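Local coordinates for protein putative polyphosphate kinase 2 (Pseudomonas aeruginosa PAO1, PDB 3CZP) that transfers phosphate from inorganic polyphosphate to AMP, making ADP with magnesium as cofactor, and also phosphorylates GMP less efficiently, at residues Glu86-Trp91 and Tyr402-Val407; Leu156-Leu161 and Lys184-Tyr189; Phe409-Asp414 and Thr468-Asn473. All coordinates share one frame; numbering follows the deposited sequence.

Contact 1: residues Glu86-Trp91 and Tyr402-Val407; sequences ERPPQW and YGIIVV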
ATOM      1  N   GLU A  86      -5.232  -3.661  14.559  1.00 21.14           N
ATOM      2  CA  GLU A  86      -5.411  -5.117  14.369  1.00 22.57           C
ATOM      3  C   GLU A  86      -4.150  -5.873  13.876  1.00 20.70           C
ATOM      4  O   GLU A  86      -4.209  -7.072  13.555  1.00 20.12           O
ATOM      5  CB  GLU A  86      -6.540  -5.359  13.366  1.00 22.96           C
ATOM      6  CG  GLU A  86      -7.919  -4.921  13.863  1.00 29.42           C
ATOM      7  CD  GLU A  86      -8.290  -5.511  15.224  1.00 36.93           C
ATOM      8  OE1 GLU A  86      -7.845  -6.651  15.521  1.00 42.52           O
ATOM      9  OE2 GLU A  86      -9.017  -4.826  16.005  1.00 40.65           O
ATOM     10  N   ARG A  87      -3.034  -5.176  13.860  1.00 19.27           N
ATOM     11  CA  ARG A  87      -1.761  -5.751  13.474  1.00 20.23           C
ATOM     12  C   ARG A  87      -0.684  -5.477  14.562  1.00 20.37           C
ATOM     13  O   ARG A  87      -0.865  -4.611  15.403  1.00 20.94           O
ATOM     14  CB  ARG A  87      -1.361  -5.169  12.126  1.00 20.38           C
ATOM     15  CG  ARG A  87      -2.183  -5.751  10.971  1.00 20.87           C
ATOM     16  CD  ARG A  87      -1.849  -5.146   9.649  1.00 20.79           C
ATOM     17  NE  ARG A  87      -2.594  -5.739   8.568  1.00 19.92           N
ATOM     18  CZ  ARG A  87      -3.874  -5.508   8.292  1.00 22.43           C
ATOM     19  NH1 ARG A  87      -4.601  -4.733   9.059  1.00 23.88           N
ATOM     20  NH2 ARG A  87      -4.436  -6.162   7.306  1.00 24.85           N
ATOM     21  N   PRO A  88       0.452  -6.202  14.531  1.00 19.86           N
ATOM     22  CA  PRO A  88       1.455  -5.929  15.557  1.00 19.67           C
ATOM     23  C   PRO A  88       1.922  -4.470  15.549  1.00 18.45           C
ATOM     24  O   PRO A  88       1.834  -3.825  14.506  1.00 18.56           O
ATOM     25  CB  PRO A  88       2.576  -6.883  15.218  1.00 19.15           C
ATOM     26  CG  PRO A  88       1.903  -7.972  14.338  1.00 18.07           C
ATOM     27  CD  PRO A  88       0.851  -7.299  13.621  1.00 20.34           C
ATOM     28  N   PRO A  89       2.211  -3.915  16.741  1.00 19.50           N
ATOM     29  CA  PRO A  89       2.540  -2.498  16.883  1.00 20.27           C
ATOM     30  C   PRO A  89       3.558  -1.942  15.906  1.00 20.06           C
ATOM     31  O   PRO A  89       3.458  -0.770  15.579  1.00 20.79           O
ATOM     32  CB  PRO A  89       3.083  -2.374  18.326  1.00 20.31           C
ATOM     33  CG  PRO A  89       2.988  -3.707  18.934  1.00 19.64           C
ATOM     34  CD  PRO A  89       2.077  -4.538  18.076  1.00 19.16           C
ATOM     35  N   GLN A  90       4.531  -2.743  15.512  1.00 20.73           N
ATOM     36  CA  GLN A  90       5.602  -2.315  14.614  1.00 21.08           C
ATOM     37  C   GLN A  90       5.134  -2.061  13.135  1.00 22.31           C
ATOM     38  O   GLN A  90       5.716  -1.224  12.416  1.00 21.58           O
ATOM     39  CB  GLN A  90       6.731  -3.370  14.621  1.00 22.15           C
ATOM     40  CG  GLN A  90       8.104  -2.755  14.217  1.00 24.48           C
ATOM     41  CD  GLN A  90       9.289  -3.668  14.442  1.00 22.62           C
ATOM     42  OE1 GLN A  90       9.605  -4.461  13.573  1.00 24.80           O
ATOM     43  NE2 GLN A  90      10.013  -3.496  15.582  1.00 29.74           N
ATOM     44  N   TRP A  91       4.075  -2.755  12.722  1.00 21.57           N
ATOM     45  CA  TRP A  91       3.561  -2.705  11.355  1.00 21.24           C
ATOM     46  C   TRP A  91       3.306  -1.283  10.872  1.00 21.02           C
ATOM     47  O   TRP A  91       3.609  -0.934   9.746  1.00 20.88           O
ATOM     48  CB  TRP A  91       2.286  -3.545  11.297  1.00 22.38           C
ATOM     49  CG  TRP A  91       1.677  -3.674   9.928  1.00 23.02           C
ATOM     50  CD1 TRP A  91       1.990  -4.608   8.955  1.00 22.71           C
ATOM     51  CD2 TRP A  91       0.616  -2.888   9.407  1.00 23.53           C
ATOM     52  NE1 TRP A  91       1.201  -4.401   7.854  1.00 22.36           N
ATOM     53  CE2 TRP A  91       0.343  -3.362   8.109  1.00 25.67           C
ATOM     54  CE3 TRP A  91      -0.187  -1.891   9.938  1.00 20.79           C
ATOM     55  CZ2 TRP A  91      -0.676  -2.822   7.325  1.00 26.08           C
ATOM     56  CZ3 TRP A  91      -1.166  -1.337   9.161  1.00 22.78           C
ATOM     57  CH2 TRP A  91      -1.415  -1.794   7.873  1.00 24.76           C
ATOM     58  N   TYR A 402       2.320 -10.431  19.607  1.00 27.51           N
ATOM     59  CA  TYR A 402       1.011  -9.883  19.316  1.00 27.19           C
ATOM     60  C   TYR A 402      -0.054 -10.999  19.278  1.00 27.16           C
ATOM     61  O   TYR A 402      -1.225 -10.725  19.266  1.00 26.82           O
ATOM     62  CB  TYR A 402       1.076  -9.068  17.992  1.00 26.78           C
ATOM     63  CG  TYR A 402      -0.195  -8.306  17.733  1.00 27.33           C
ATOM     64  CD1 TYR A 402      -0.516  -7.185  18.462  1.00 25.65           C
ATOM     65  CD2 TYR A 402      -1.093  -8.745  16.794  1.00 27.34           C
ATOM     66  CE1 TYR A 402      -1.661  -6.530  18.225  1.00 28.67           C
ATOM     67  CE2 TYR A 402      -2.261  -8.104  16.593  1.00 27.10           C
ATOM     68  CZ  TYR A 402      -2.536  -6.980  17.286  1.00 26.01           C
ATOM     69  OH  TYR A 402      -3.753  -6.326  17.072  1.00 27.88           O
ATOM     70  N   GLY A 403       0.353 -12.272  19.301  1.00 27.74           N
ATOM     71  CA  GLY A 403      -0.604 -13.421  19.314  1.00 27.29           C
ATOM     72  C   GLY A 403      -0.708 -14.128  17.953  1.00 27.99           C
ATOM     73  O   GLY A 403      -1.577 -14.959  17.731  1.00 29.53           O
ATOM     74  N   ILE A 404       0.183 -13.795  17.024  1.00 27.58           N
ATOM     75  CA  ILE A 404       0.234 -14.477  15.738  1.00 25.91           C
ATOM     76  C   ILE A 404       0.903 -15.811  15.944  1.00 25.79           C
ATOM     77  O   ILE A 404       1.957 -15.912  16.556  1.00 25.37           O
ATOM     78  CB  ILE A 404       0.964 -13.649  14.637  1.00 25.49           C
ATOM     79  CG1 ILE A 404       0.336 -12.230  14.559  1.00 26.06           C
ATOM     80  CG2 ILE A 404       0.960 -14.401  13.325  1.00 23.51           C
ATOM     81  CD1 ILE A 404       0.724 -11.375  13.338  1.00 24.81           C
ATOM     82  N   ILE A 405       0.240 -16.839  15.428  1.00 26.20           N
ATOM     83  CA  ILE A 405       0.725 -18.210  15.423  1.00 25.72           C
ATOM     84  C   ILE A 405       1.590 -18.445  14.212  1.00 25.67           C
ATOM     85  O   ILE A 405       1.122 -18.416  13.111  1.00 27.04           O
ATOM     86  CB  ILE A 405      -0.465 -19.186  15.430  1.00 26.61           C
ATOM     87  CG1 ILE A 405      -1.391 -18.885  16.626  1.00 24.14           C
ATOM     88  CG2 ILE A 405       0.003 -20.677  15.468  1.00 24.10           C
ATOM     89  CD1 ILE A 405      -2.684 -19.636  16.554  1.00 26.16           C
ATOM     90  N   VAL A 406       2.860 -18.714  14.422  1.00 26.23           N
ATOM     91  CA  VAL A 406       3.804 -18.857  13.337  1.00 26.51           C
ATOM     92  C   VAL A 406       4.262 -20.335  13.167  1.00 26.74           C
ATOM     93  O   VAL A 406       4.850 -20.956  14.093  1.00 26.89           O
ATOM     94  CB  VAL A 406       4.985 -17.937  13.591  1.00 27.00           C
ATOM     95  CG1 VAL A 406       6.047 -18.116  12.536  1.00 25.27           C
ATOM     96  CG2 VAL A 406       4.499 -16.462  13.726  1.00 25.47           C
ATOM     97  N   VAL A 407       3.972 -20.895  11.992  1.00 24.50           N
ATOM     98  CA  VAL A 407       4.354 -22.262  11.661  1.00 24.77           C
ATOM     99  C   VAL A 407       5.276 -22.225  10.436  1.00 25.33           C
ATOM    100  O   VAL A 407       4.999 -21.484   9.504  1.00 24.39           O
ATOM    101  CB  VAL A 407       3.080 -23.114  11.465  1.00 25.08           C
ATOM    102  CG1 VAL A 407       3.449 -24.547  11.283  1.00 26.53           C
ATOM    103  CG2 VAL A 407       2.166 -23.009  12.771  1.00 21.67           C
TER
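The ring of Y402 lies lengthwise against the backbone of E86 to P89, and the loop backbone runs along one face of the ring. The fit is set by P88: its CA stands 3.9 Å from the centroid of the Y402 ring and 21° off the ring normal, a CH-pi contact over the face. Beside it on the same face, R87 O approaches Y402 CZ at 3.5 Å, so a peptide group and a proline alpha carbon together lie over that one face. Toward the CB end of the ring, P89 CD meets Y402 CD1 obliquely at 3.7 Å. The CG of Y402 is anti to its backbone N (chi1 -172°), which lays the ring across the loop with the hydroxyl reaching E86, whose C is 3.3 Å from Y402 OH. That hydroxyl is hydrogen-bonded to L85 O, at the end of helix 82-85.

The two segments belong to the two fused PPK2 units of the chain, and the contact joins a loop of the first to the point in the second where helix 382-402 passes into strand 404-412. The turn there is a Schellman motif, with G403 at positive phi, and it places Y402 and I404 next to each other along the proline. The pyrrolidine ring of P88 is the bump, and it sits in the notch between Y402 CB and I404 CD1: its CB rests 3.8 Å from Y402 CB, while its CG meets I404 CD1 at 3.7 Å, the side chains crossing at about a right angle in both pairs. I354 and W351 also touch P88, and R357 makes a cation-pi contact with Y402. On the loop itself, a type I turn from P88 to W91 is closed by W91 N bonding to P88 O at 3.1 Å.

Contact 2: residues Leu156-Leu161 and Lys184-Tyr189; sequences LSKKQL and KQSEVY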
ATOM      1  N   LEU A 156      13.997  21.380  27.203  1.00 27.30           N
ATOM      2  CA  LEU A 156      13.947  22.522  28.093  1.00 28.15           C
ATOM      3  C   LEU A 156      14.213  21.995  29.469  1.00 29.02           C
ATOM      4  O   LEU A 156      13.908  20.849  29.776  1.00 29.06           O
ATOM      5  CB  LEU A 156      12.579  23.217  28.071  1.00 28.54           C
ATOM      6  CG  LEU A 156      12.029  23.895  26.805  1.00 26.51           C
ATOM      7  CD1 LEU A 156      10.542  24.280  27.031  1.00 24.90           C
ATOM      8  CD2 LEU A 156      12.897  25.089  26.385  1.00 25.18           C
ATOM      9  N   SER A 157      14.804  22.833  30.302  1.00 30.88           N
ATOM     10  CA  SER A 157      14.924  22.524  31.714  1.00 31.60           C
ATOM     11  C   SER A 157      13.598  22.786  32.386  1.00 32.59           C
ATOM     12  O   SER A 157      12.695  23.419  31.848  1.00 30.73           O
ATOM     13  CB  SER A 157      16.059  23.304  32.396  1.00 31.90           C
ATOM     14  OG  SER A 157      15.750  24.671  32.448  1.00 31.80           O
ATOM     15  N   LYS A 158      13.512  22.280  33.602  1.00 34.49           N
ATOM     16  CA  LYS A 158      12.299  22.414  34.382  1.00 36.55           C
ATOM     17  C   LYS A 158      11.900  23.875  34.504  1.00 36.94           C
ATOM     18  O   LYS A 158      10.748  24.211  34.259  1.00 37.83           O
ATOM     19  CB  LYS A 158      12.510  21.788  35.744  1.00 36.38           C
ATOM     20  CG  LYS A 158      11.242  21.548  36.519  1.00 36.29           C
ATOM     21  CD  LYS A 158      11.565  20.711  37.701  1.00 35.95           C
ATOM     22  CE  LYS A 158      10.338  20.425  38.591  1.00 38.17           C
ATOM     23  NZ  LYS A 158       9.440  19.361  38.066  1.00 36.47           N
ATOM     24  N   LYS A 159      12.882  24.711  34.863  1.00 38.03           N
ATOM     25  CA  LYS A 159      12.760  26.174  34.994  1.00 38.08           C
ATOM     26  C   LYS A 159      12.326  26.839  33.696  1.00 38.15           C
ATOM     27  O   LYS A 159      11.522  27.767  33.707  1.00 36.51           O
ATOM     28  CB  LYS A 159      14.106  26.787  35.415  1.00 38.17           C
ATOM     29  CG  LYS A 159      14.198  27.165  36.865  1.00 39.27           C
ATOM     30  CD  LYS A 159      15.493  27.947  37.188  1.00 39.21           C
ATOM     31  CE  LYS A 159      15.983  27.669  38.632  1.00 39.18           C
ATOM     32  NZ  LYS A 159      14.858  27.376  39.566  1.00 38.41           N
ATOM     33  N   GLN A 160      12.880  26.362  32.581  1.00 38.86           N
ATOM     34  CA  GLN A 160      12.551  26.904  31.252  1.00 39.14           C
ATOM     35  C   GLN A 160      11.132  26.477  30.886  1.00 39.83           C
ATOM     36  O   GLN A 160      10.337  27.299  30.492  1.00 40.42           O
ATOM     37  CB  GLN A 160      13.552  26.425  30.193  1.00 39.12           C
ATOM     38  CG  GLN A 160      14.918  27.167  30.178  1.00 39.10           C
ATOM     39  CD  GLN A 160      15.979  26.452  29.334  1.00 39.42           C
ATOM     40  OE1 GLN A 160      15.908  25.251  29.097  1.00 37.61           O
ATOM     41  NE2 GLN A 160      16.957  27.202  28.880  1.00 39.96           N
ATOM     42  N   LEU A 161      10.802  25.190  31.043  1.00 40.95           N
ATOM     43  CA  LEU A 161       9.402  24.738  30.895  1.00 41.45           C
ATOM     44  C   LEU A 161       8.433  25.574  31.742  1.00 42.04           C
ATOM     45  O   LEU A 161       7.423  26.043  31.254  1.00 42.29           O
ATOM     46  CB  LEU A 161       9.258  23.260  31.257  1.00 41.23           C
ATOM     47  CG  LEU A 161       7.823  22.728  31.139  1.00 41.64           C
ATOM     48  CD1 LEU A 161       7.411  22.616  29.673  1.00 44.52           C
ATOM     49  CD2 LEU A 161       7.662  21.397  31.854  1.00 41.15           C
ATOM     50  N   LYS A 184       1.845  20.549  33.153  1.00 20.00           N
ATOM     51  CA  LYS A 184       1.713  21.460  34.299  1.00 20.00           C
ATOM     52  C   LYS A 184       2.117  20.802  35.616  1.00 20.00           C
ATOM     53  O   LYS A 184       2.603  21.460  36.530  1.00 41.26           O
ATOM     54  CB  LYS A 184       0.286  21.988  34.446  1.00 20.00           C
ATOM     55  CG  LYS A 184      -0.180  22.897  33.351  1.00 20.00           C
ATOM     56  CD  LYS A 184      -1.617  23.368  33.545  1.00 20.00           C
ATOM     57  CE  LYS A 184      -2.000  24.307  32.399  1.00 20.00           C
ATOM     58  NZ  LYS A 184      -3.394  24.801  32.488  1.00 20.00           N
ATOM     59  N   GLN A 185       1.900  19.498  35.694  1.00 40.90           N
ATOM     60  CA  GLN A 185       2.328  18.720  36.830  1.00 40.88           C
ATOM     61  C   GLN A 185       3.836  18.534  36.806  1.00 40.74           C
ATOM     62  O   GLN A 185       4.409  18.088  35.836  1.00 39.27           O
ATOM     63  CB  GLN A 185       1.605  17.379  36.835  1.00 40.47           C
ATOM     64  CG  GLN A 185       0.282  17.428  37.539  1.00 41.94           C
ATOM     65  CD  GLN A 185      -0.861  16.838  36.742  1.00 42.19           C
ATOM     66  OE1 GLN A 185      -1.839  17.515  36.459  1.00 43.48           O
ATOM     67  NE2 GLN A 185      -0.754  15.566  36.398  1.00 43.04           N
ATOM     68  N   SER A 186       4.454  18.911  37.905  1.00 40.50           N
ATOM     69  CA  SER A 186       5.909  18.871  38.118  1.00 40.46           C
ATOM     70  C   SER A 186       6.453  17.460  37.928  1.00 39.94           C
ATOM     71  O   SER A 186       7.497  17.281  37.331  1.00 39.60           O
ATOM     72  CB  SER A 186       6.248  19.362  39.544  1.00 40.91           C
ATOM     73  OG  SER A 186       7.654  19.392  39.762  1.00 41.89           O
ATOM     74  N   GLU A 187       5.746  16.485  38.501  1.00 39.81           N
ATOM     75  CA  GLU A 187       6.097  15.062  38.394  1.00 39.51           C
ATOM     76  C   GLU A 187       6.203  14.582  36.944  1.00 38.81           C
ATOM     77  O   GLU A 187       7.084  13.774  36.634  1.00 38.85           O
ATOM     78  CB  GLU A 187       5.096  14.182  39.189  1.00 40.30           C
ATOM     79  CG  GLU A 187       3.606  14.609  39.046  1.00 41.72           C
ATOM     80  CD  GLU A 187       2.603  13.509  39.393  1.00 40.59           C
ATOM     81  OE1 GLU A 187       2.074  12.879  38.446  1.00 39.94           O
ATOM     82  OE2 GLU A 187       2.328  13.293  40.603  1.00 41.14           O
ATOM     83  N   VAL A 188       5.326  15.077  36.060  1.00 37.45           N
ATOM     84  CA  VAL A 188       5.358  14.691  34.643  1.00 35.94           C
ATOM     85  C   VAL A 188       6.760  14.951  34.102  1.00 34.17           C
ATOM     86  O   VAL A 188       7.438  13.995  33.759  1.00 34.52           O
ATOM     87  CB  VAL A 188       4.263  15.395  33.792  1.00 35.93           C
ATOM     88  CG1 VAL A 188       4.481  15.175  32.323  1.00 36.06           C
ATOM     89  CG2 VAL A 188       2.872  14.890  34.198  1.00 37.71           C
ATOM     90  N   TYR A 189       7.215  16.207  34.102  1.00 31.37           N
ATOM     91  CA  TYR A 189       8.592  16.543  33.619  1.00 30.20           C
ATOM     92  C   TYR A 189       9.704  15.651  34.260  1.00 28.95           C
ATOM     93  O   TYR A 189      10.545  15.035  33.590  1.00 27.37           O
ATOM     94  CB  TYR A 189       8.890  18.048  33.877  1.00 28.22           C
ATOM     95  CG  TYR A 189      10.261  18.465  33.382  1.00 28.62           C
ATOM     96  CD1 TYR A 189      10.437  18.940  32.097  1.00 28.06           C
ATOM     97  CD2 TYR A 189      11.388  18.318  34.173  1.00 24.87           C
ATOM     98  CE1 TYR A 189      11.726  19.279  31.607  1.00 26.59           C
ATOM     99  CE2 TYR A 189      12.650  18.661  33.704  1.00 27.00           C
ATOM    100  CZ  TYR A 189      12.805  19.143  32.419  1.00 26.19           C
ATOM    101  OH  TYR A 189      14.051  19.459  31.955  1.00 27.79           O
TER
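Two helix starts meet here in the first PPK2 unit, where strand 148-155 runs into helix 158-163 and the first turn of helix 186-203 packs beside it. The start of the former carries a capping box: S157 N gives a nearly straight bond to Q160 OE1 (2.9 Å, 174° at the hydrogen), and Q160 N returns a weak one to S157 OG. Into this turn reaches Y189, its trans chi1 (-179°) swinging the ring out from helix 186-203. The hydroxyl thereby donates to L156 O at 2.6 Å, lying in the carbonyl plane on a lone pair. One face of the ring is covered toward its rim by K158 CA, and K158 CB is 3.7 Å from Y189 CE2. L161 CD2 touches Y189 CD1 at 3.7 Å, the two side chains running alongside with their ends pointing oppositely. K158 runs extended and then bends at chi4 (78°), bringing NZ to S186 OG in a modelled bond whose 2.5 Å length is doubtfully short. The same ammonium forms a salt bridge with D190. That carboxylate would be expected to favour the charged lysine, while the tyrosine hydroxyl satisfies a carbonyl at the strand-to-helix junction.

Contact 3: residues Phe409-Asp414 and Thr468-Asn473; sequences FWLAID and TLVEAN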
ATOM      1  N   PHE A 409       7.658 -24.574   7.596  1.00 23.80           N
ATOM      2  CA  PHE A 409       7.888 -25.892   7.015  1.00 23.70           C
ATOM      3  C   PHE A 409       9.073 -25.884   6.046  1.00 24.58           C
ATOM      4  O   PHE A 409       9.138 -25.064   5.138  1.00 25.04           O
ATOM      5  CB  PHE A 409       6.618 -26.370   6.256  1.00 24.08           C
ATOM      6  CG  PHE A 409       5.371 -26.543   7.141  1.00 23.79           C
ATOM      7  CD1 PHE A 409       5.262 -27.612   8.034  1.00 24.78           C
ATOM      8  CD2 PHE A 409       4.337 -25.638   7.085  1.00 23.17           C
ATOM      9  CE1 PHE A 409       4.176 -27.753   8.827  1.00 23.44           C
ATOM     10  CE2 PHE A 409       3.223 -25.809   7.875  1.00 24.25           C
ATOM     11  CZ  PHE A 409       3.146 -26.856   8.744  1.00 25.19           C
ATOM     12  N   TRP A 410       9.975 -26.841   6.209  1.00 24.93           N
ATOM     13  CA  TRP A 410      10.960 -27.147   5.222  1.00 25.50           C
ATOM     14  C   TRP A 410      10.603 -28.500   4.697  1.00 26.04           C
ATOM     15  O   TRP A 410      10.712 -29.482   5.412  1.00 26.56           O
ATOM     16  CB  TRP A 410      12.393 -27.191   5.787  1.00 25.49           C
ATOM     17  CG  TRP A 410      13.323 -27.643   4.744  1.00 25.82           C
ATOM     18  CD1 TRP A 410      13.810 -28.929   4.549  1.00 27.32           C
ATOM     19  CD2 TRP A 410      13.803 -26.869   3.633  1.00 27.04           C
ATOM     20  NE1 TRP A 410      14.590 -28.967   3.393  1.00 26.65           N
ATOM     21  CE2 TRP A 410      14.603 -27.729   2.821  1.00 25.37           C
ATOM     22  CE3 TRP A 410      13.627 -25.537   3.241  1.00 27.40           C
ATOM     23  CZ2 TRP A 410      15.231 -27.288   1.660  1.00 28.32           C
ATOM     24  CZ3 TRP A 410      14.264 -25.102   2.064  1.00 27.50           C
ATOM     25  CH2 TRP A 410      15.041 -25.963   1.292  1.00 26.52           C
ATOM     26  N   LEU A 411      10.146 -28.542   3.456  1.00 26.55           N
ATOM     27  CA  LEU A 411       9.807 -29.809   2.824  1.00 27.42           C
ATOM     28  C   LEU A 411      11.070 -30.396   2.205  1.00 27.89           C
ATOM     29  O   LEU A 411      11.644 -29.844   1.259  1.00 28.30           O
ATOM     30  CB  LEU A 411       8.689 -29.674   1.774  1.00 27.47           C
ATOM     31  CG  LEU A 411       7.254 -29.835   2.308  1.00 28.86           C
ATOM     32  CD1 LEU A 411       6.921 -28.848   3.396  1.00 29.22           C
ATOM     33  CD2 LEU A 411       6.264 -29.703   1.104  1.00 27.15           C
ATOM     34  N   ALA A 412      11.472 -31.545   2.737  1.00 27.73           N
ATOM     35  CA  ALA A 412      12.729 -32.176   2.350  1.00 28.12           C
ATOM     36  C   ALA A 412      12.460 -33.372   1.430  1.00 28.99           C
ATOM     37  O   ALA A 412      11.624 -34.217   1.734  1.00 28.45           O
ATOM     38  CB  ALA A 412      13.513 -32.589   3.604  1.00 27.67           C
ATOM     39  N   ILE A 413      13.170 -33.420   0.298  1.00 29.06           N
ATOM     40  CA  ILE A 413      13.167 -34.588  -0.568  1.00 29.13           C
ATOM     41  C   ILE A 413      14.621 -34.909  -0.905  1.00 30.42           C
ATOM     42  O   ILE A 413      15.502 -34.041  -0.722  1.00 31.43           O
ATOM     43  CB  ILE A 413      12.335 -34.428  -1.897  1.00 28.62           C
ATOM     44  CG1 ILE A 413      12.898 -33.360  -2.817  1.00 28.94           C
ATOM     45  CG2 ILE A 413      10.821 -34.209  -1.644  1.00 26.06           C
ATOM     46  CD1 ILE A 413      11.980 -33.075  -4.076  1.00 27.76           C
ATOM     47  N   ASP A 414      14.891 -36.132  -1.388  1.00 30.94           N
ATOM     48  CA  ASP A 414      16.258 -36.459  -1.816  1.00 31.61           C
ATOM     49  C   ASP A 414      16.456 -36.157  -3.300  1.00 32.40           C
ATOM     50  O   ASP A 414      15.490 -35.785  -4.002  1.00 30.70           O
ATOM     51  CB  ASP A 414      16.688 -37.871  -1.411  1.00 31.54           C
ATOM     52  CG  ASP A 414      15.781 -38.955  -1.960  1.00 32.33           C
ATOM     53  OD1 ASP A 414      15.304 -38.783  -3.096  1.00 29.96           O
ATOM     54  OD2 ASP A 414      15.563 -39.978  -1.244  1.00 28.83           O
ATOM     55  N   THR A 468       9.736 -26.951  11.314  1.00 31.47           N
ATOM     56  CA  THR A 468       9.264 -28.325  11.127  1.00 31.52           C
ATOM     57  C   THR A 468       9.819 -28.820   9.847  1.00 31.90           C
ATOM     58  O   THR A 468       9.545 -28.258   8.813  1.00 31.93           O
ATOM     59  CB  THR A 468       7.720 -28.407  11.021  1.00 31.44           C
ATOM     60  OG1 THR A 468       7.156 -27.712  12.127  1.00 27.60           O
ATOM     61  CG2 THR A 468       7.195 -29.909  10.979  1.00 31.59           C
ATOM     62  N   LEU A 469      10.640 -29.857   9.946  1.00 31.55           N
ATOM     63  CA  LEU A 469      11.185 -30.501   8.795  1.00 32.81           C
ATOM     64  C   LEU A 469      10.172 -31.574   8.341  1.00 32.44           C
ATOM     65  O   LEU A 469       9.856 -32.504   9.092  1.00 32.71           O
ATOM     66  CB  LEU A 469      12.591 -31.092   9.117  1.00 32.32           C
ATOM     67  CG  LEU A 469      13.600 -30.138   9.786  1.00 34.22           C
ATOM     68  CD1 LEU A 469      14.830 -30.869  10.325  1.00 34.62           C
ATOM     69  CD2 LEU A 469      14.005 -28.936   8.881  1.00 37.22           C
ATOM     70  N   VAL A 470       9.664 -31.427   7.118  1.00 32.27           N
ATOM     71  CA  VAL A 470       8.685 -32.358   6.579  1.00 32.51           C
ATOM     72  C   VAL A 470       9.389 -33.343   5.638  1.00 32.59           C
ATOM     73  O   VAL A 470      10.023 -32.946   4.690  1.00 33.53           O
ATOM     74  CB  VAL A 470       7.536 -31.601   5.871  1.00 33.24           C
ATOM     75  CG1 VAL A 470       6.460 -32.592   5.383  1.00 30.26           C
ATOM     76  CG2 VAL A 470       6.930 -30.526   6.806  1.00 28.30           C
ATOM     77  N   GLU A 471       9.329 -34.618   5.959  1.00 33.07           N
ATOM     78  CA  GLU A 471       9.881 -35.698   5.105  1.00 32.26           C
ATOM     79  C   GLU A 471       8.916 -35.807   3.931  1.00 31.43           C
ATOM     80  O   GLU A 471       7.782 -36.261   4.095  1.00 29.84           O
ATOM     81  CB  GLU A 471       9.936 -37.026   5.864  1.00 32.56           C
ATOM     82  CG  GLU A 471      10.848 -37.074   7.094  1.00 32.94           C
ATOM     83  CD  GLU A 471      10.227 -36.463   8.358  1.00 31.82           C
ATOM     84  OE1 GLU A 471       9.132 -35.859   8.313  1.00 30.61           O
ATOM     85  OE2 GLU A 471      10.876 -36.580   9.398  1.00 30.06           O
ATOM     86  N   ALA A 472       9.331 -35.331   2.764  1.00 31.33           N
ATOM     87  CA  ALA A 472       8.378 -35.004   1.686  1.00 31.27           C
ATOM     88  C   ALA A 472       8.460 -35.883   0.450  1.00 31.54           C
ATOM     89  O   ALA A 472       7.702 -35.694  -0.499  1.00 31.66           O
ATOM     90  CB  ALA A 472       8.525 -33.515   1.315  1.00 31.44           C
ATOM     91  N   ASN A 473       9.309 -36.912   0.477  1.00 31.73           N
ATOM     92  CA  ASN A 473       9.388 -37.866  -0.622  1.00 30.87           C
ATOM     93  C   ASN A 473       8.024 -38.508  -0.970  1.00 32.22           C
ATOM     94  O   ASN A 473       7.799 -38.862  -2.119  1.00 32.16           O
ATOM     95  CB  ASN A 473      10.376 -39.012  -0.309  1.00 30.97           C
ATOM     96  CG  ASN A 473      11.830 -38.667  -0.609  1.00 28.86           C
ATOM     97  OD1 ASN A 473      12.147 -37.536  -0.918  1.00 22.40           O
ATOM     98  ND2 ASN A 473      12.736 -39.683  -0.495  1.00 26.15           N
TER
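Just past two neighbouring strands of the parallel, P-loop kinase-like sheet of the second PPK2 unit, D414 and N473 clasp each other through two hydrogen bonds. N473 OD1 accepts from D414 N at 3.1 Å, using a lone pair in its carbonyl plane, and N473 ND2 donates to D414 OD2 at 2.9 Å. The second bond meets the carboxylate from above its plane, which agrees with amide and carboxylate planes turned 68° apart. D414 is also the N-cap of helix 415-427, its OD1 accepting from T417 N; with CG set between the backbone N and the carbonyl carbon (chi1 58°), the carboxylate is turned to both donors, one for each oxygen.

The strands are 404-412 and 467-471, in a five-stranded sheet ordered 2-3-1-4-5, with 467-471 outermost within the chain. The ladder alternates W410 N to T468 O, V470 N to W410 O (2.8 Å), A412 N to V470 O (2.8 Å) and A472 N to A412 O. The last, at 2.7 Å, is more bent, where the second strand has ended. The axes of the short strand segments diverge by 27°.

On the sheet face bearing F409, L411, T468 and V470, the V470 methyl CG2 packs obliquely on the F409 ring at CD1, 3.6 Å away, while L411 lies alongside V470 and points the same way. Helix 475-496 covers part of this face through T485 and A478. W410 and L469 project to the other, toward helix 446-460. There W410 CB makes the nearest side-chain approach, 3.9 Å from L469 CD2, and the indole leads away. Past the strand ends, the A472 methyl packs against L411 CB, and I413 CG2 sits 3.6 Å from A472 C.

Contacts 1 and 3 share strand 404-412: contact 1 uses its beginning, contact 3 its end and the neighbouring strand 467-471, with centres about 26 Å apart. The strand thus runs from the seam between the two PPK2 units to the C-terminal ends of the second unit's strands, beside the outermost one. Contact 2 lies wholly within the first unit, its centre about 37 Å from that of contact 1 and about 61 Å from that of contact 3, across the chain's centre from the latter. Along the chain, both segments of contact 2 fall between those of contact 1, and contact 3 follows. Contacts 2 and 3 therefore lie within separate units, whereas contact 1 bridges the apparently inactive N-terminal unit and its partner.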